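Local structure of thiamine pyrophosphokinase (2G9Z) at residues Gln27-Ile33 with Ser318-Ile324. The protein transfers a pyrophosphate group to thiamine, making the cofactor thiamine pyrophosphate, in a magnesium-dependent reaction that draws on ATP. Sequence-based numbering, arbitrary orientation.
Sequences QPDSLII and SGETGFI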
loop_
_atom_site.group_PDB
_atom_site.type_symbol
_atom_site.label_atom_id
_atom_site.label_comp_id
_atom_site.label_asym_id
_atom_site.label_seq_id
_atom_site.Cartn_x
_atom_site.Cartn_y
_atom_site.Cartn_z
ATOM N N GLN A 27 4.231 -5.026 -26.590
ATOM C CA GLN A 27 3.159 -4.852 -27.558
ATOM C C GLN A 27 3.074 -3.417 -28.041
ATOM O O GLN A 27 3.735 -2.534 -27.502
ATOM C CB GLN A 27 1.824 -5.228 -26.912
ATOM C CG GLN A 27 1.795 -6.625 -26.352
ATOM C CD GLN A 27 1.606 -7.669 -27.429
ATOM O OE1 GLN A 27 2.039 -7.488 -28.567
ATOM N NE2 GLN A 27 0.968 -8.772 -27.074
ATOM N N PRO A 28 2.288 -3.174 -29.100
ATOM C CA PRO A 28 2.158 -1.801 -29.586
ATOM C C PRO A 28 1.258 -1.097 -28.575
ATOM O O PRO A 28 0.613 -1.758 -27.757
ATOM C CB PRO A 28 1.498 -1.975 -30.957
ATOM C CG PRO A 28 0.759 -3.247 -30.827
ATOM C CD PRO A 28 1.713 -4.122 -30.065
ATOM N N ASP A 29 1.216 0.227 -28.621
ATOM C CA ASP A 29 0.403 0.987 -27.681
ATOM C C ASP A 29 -1.087 0.714 -27.770
ATOM O O ASP A 29 -1.830 0.976 -26.826
ATOM C CB ASP A 29 0.643 2.484 -27.860
ATOM C CG ASP A 29 2.018 2.901 -27.410
ATOM O OD1 ASP A 29 2.571 2.227 -26.515
ATOM O OD2 ASP A 29 2.534 3.906 -27.942
ATOM N N SER A 30 -1.532 0.203 -28.908
ATOM C CA SER A 30 -2.941 -0.088 -29.067
ATOM C C SER A 30 -3.141 -1.454 -29.686
ATOM O O SER A 30 -2.429 -1.842 -30.604
ATOM C CB SER A 30 -3.610 0.994 -29.914
ATOM O OG SER A 30 -3.641 2.227 -29.213
ATOM N N LEU A 31 -4.110 -2.184 -29.154
ATOM C CA LEU A 31 -4.434 -3.516 -29.627
ATOM C C LEU A 31 -5.912 -3.740 -29.425
ATOM O O LEU A 31 -6.559 -3.034 -28.650
ATOM C CB LEU A 31 -3.688 -4.580 -28.814
ATOM C CG LEU A 31 -2.182 -4.770 -28.963
ATOM C CD1 LEU A 31 -1.702 -5.755 -27.902
ATOM C CD2 LEU A 31 -1.862 -5.290 -30.361
ATOM N N ILE A 32 -6.450 -4.716 -30.142
ATOM C CA ILE A 32 -7.842 -5.079 -29.973
ATOM C C ILE A 32 -7.797 -6.536 -29.548
ATOM O O ILE A 32 -7.241 -7.383 -30.248
ATOM C CB ILE A 32 -8.667 -4.930 -31.274
ATOM C CG1 ILE A 32 -9.244 -3.511 -31.371
ATOM C CG2 ILE A 32 -9.837 -5.911 -31.264
ATOM C CD1 ILE A 32 -8.221 -2.419 -31.308
ATOM N N ILE A 33 -8.348 -6.813 -28.374
ATOM C CA ILE A 33 -8.375 -8.168 -27.854
ATOM C C ILE A 33 -9.816 -8.645 -27.891
ATOM O O ILE A 33 -10.713 -7.974 -27.383
ATOM C CB ILE A 33 -7.867 -8.213 -26.391
ATOM C CG1 ILE A 33 -6.466 -7.597 -26.306
ATOM C CG2 ILE A 33 -7.842 -9.655 -25.886
ATOM C CD1 ILE A 33 -5.403 -8.348 -27.089
ATOM N N SER A 318 -2.799 -1.841 -23.346
ATOM C CA SER A 318 -2.817 -1.653 -24.793
ATOM C C SER A 318 -4.201 -1.931 -25.384
ATOM O O SER A 318 -4.586 -1.332 -26.390
ATOM C CB SER A 318 -1.782 -2.568 -25.462
ATOM O OG SER A 318 -0.463 -2.192 -25.104
ATOM N N GLY A 319 -4.943 -2.846 -24.765
ATOM C CA GLY A 319 -6.274 -3.171 -25.259
ATOM C C GLY A 319 -7.186 -1.961 -25.250
ATOM O O GLY A 319 -7.430 -1.368 -24.201
ATOM N N GLU A 320 -7.709 -1.591 -26.415
ATOM C CA GLU A 320 -8.574 -0.421 -26.502
ATOM C C GLU A 320 -9.940 -0.621 -25.863
ATOM O O GLU A 320 -10.530 0.326 -25.346
ATOM C CB GLU A 320 -8.776 -0.013 -27.965
ATOM C CG GLU A 320 -7.493 0.252 -28.728
ATOM C CD GLU A 320 -7.737 1.089 -29.966
ATOM O OE1 GLU A 320 -8.588 0.691 -30.794
ATOM O OE2 GLU A 320 -7.077 2.142 -30.102
ATOM N N THR A 321 -10.437 -1.851 -25.905
ATOM C CA THR A 321 -11.749 -2.168 -25.360
ATOM C C THR A 321 -11.684 -3.221 -24.261
ATOM O O THR A 321 -12.700 -3.570 -23.661
ATOM C CB THR A 321 -12.679 -2.689 -26.467
ATOM O OG1 THR A 321 -12.174 -3.934 -26.962
ATOM C CG2 THR A 321 -12.738 -1.693 -27.616
ATOM N N GLY A 322 -10.486 -3.734 -24.009
ATOM C CA GLY A 322 -10.334 -4.736 -22.975
ATOM C C GLY A 322 -9.056 -5.523 -23.131
ATOM O O GLY A 322 -8.345 -5.375 -24.120
ATOM N N PHE A 323 -8.755 -6.350 -22.137
ATOM C CA PHE A 323 -7.565 -7.183 -22.170
ATOM C C PHE A 323 -7.828 -8.456 -21.378
ATOM O O PHE A 323 -8.812 -8.554 -20.642
ATOM C CB PHE A 323 -6.354 -6.443 -21.588
ATOM C CG PHE A 323 -6.519 -6.020 -20.148
ATOM C CD1 PHE A 323 -7.120 -4.802 -19.827
ATOM C CD2 PHE A 323 -6.057 -6.837 -19.113
ATOM C CE1 PHE A 323 -7.261 -4.396 -18.488
ATOM C CE2 PHE A 323 -6.188 -6.448 -17.775
ATOM C CZ PHE A 323 -6.793 -5.223 -17.460
ATOM N N ILE A 324 -6.943 -9.430 -21.523
ATOM C CA ILE A 324 -7.110 -10.686 -20.822
ATOM C C ILE A 324 -5.933 -11.056 -19.930
ATOM O O ILE A 324 -4.775 -10.901 -20.311
ATOM C CB ILE A 324 -7.318 -11.838 -21.820
ATOM C CG1 ILE A 324 -8.646 -11.648 -22.560
ATOM C CG2 ILE A 324 -7.258 -13.185 -21.095
ATOM C CD1 ILE A 324 -8.850 -12.618 -23.701
HETATM O O HOH W 1 -9.195 -4.837 -26.583
HETATM O O HOH W 2 -11.932 -6.160 -25.747
#
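With chi1 of Ser318 at -66°, its OG lies beside its own backbone N and reaches the carbonyl of Pro28; the similar turn in Ile33 (chi1 -56°) sets CG1 against Gly322 O and CG2 against Ile324. A single parallel beta bridge, Leu31 with Gly319, joins the loop after strand 23-26 to the turn leading into strand 322-327 of the vitamin B1 binding domain. Leu31 N-H bonds Ser318 O (N to O 2.9 Å), approaching from above the carbonyl plane, and Leu31 O accepts from Glu320 N-H in a straighter bond (162° at the hydrogen). Ser318 suits its place because its side chain is short: OG gives Pro28 O, a carbonyl outside the bridge, a hydrogen bond of 2.9 Å. Gly322 has backbone angles that would press a CB against the preceding carbonyl O. Glu320 CG and OE1 both lie against Ile32 CD1, OE1 at 3.2 Å, while OE2 keeps a weak, long ion pair with Arg263, which also bonds Ser30 OG. Beyond the bridge the backbones diverge and water takes over: one molecule accepts from Ile33 N and donates to Gly322 O (2.7 Å). Branching lets Ile33 serve two neighbours, its CG2 touching Ile324 CD1 at 3.8 Å.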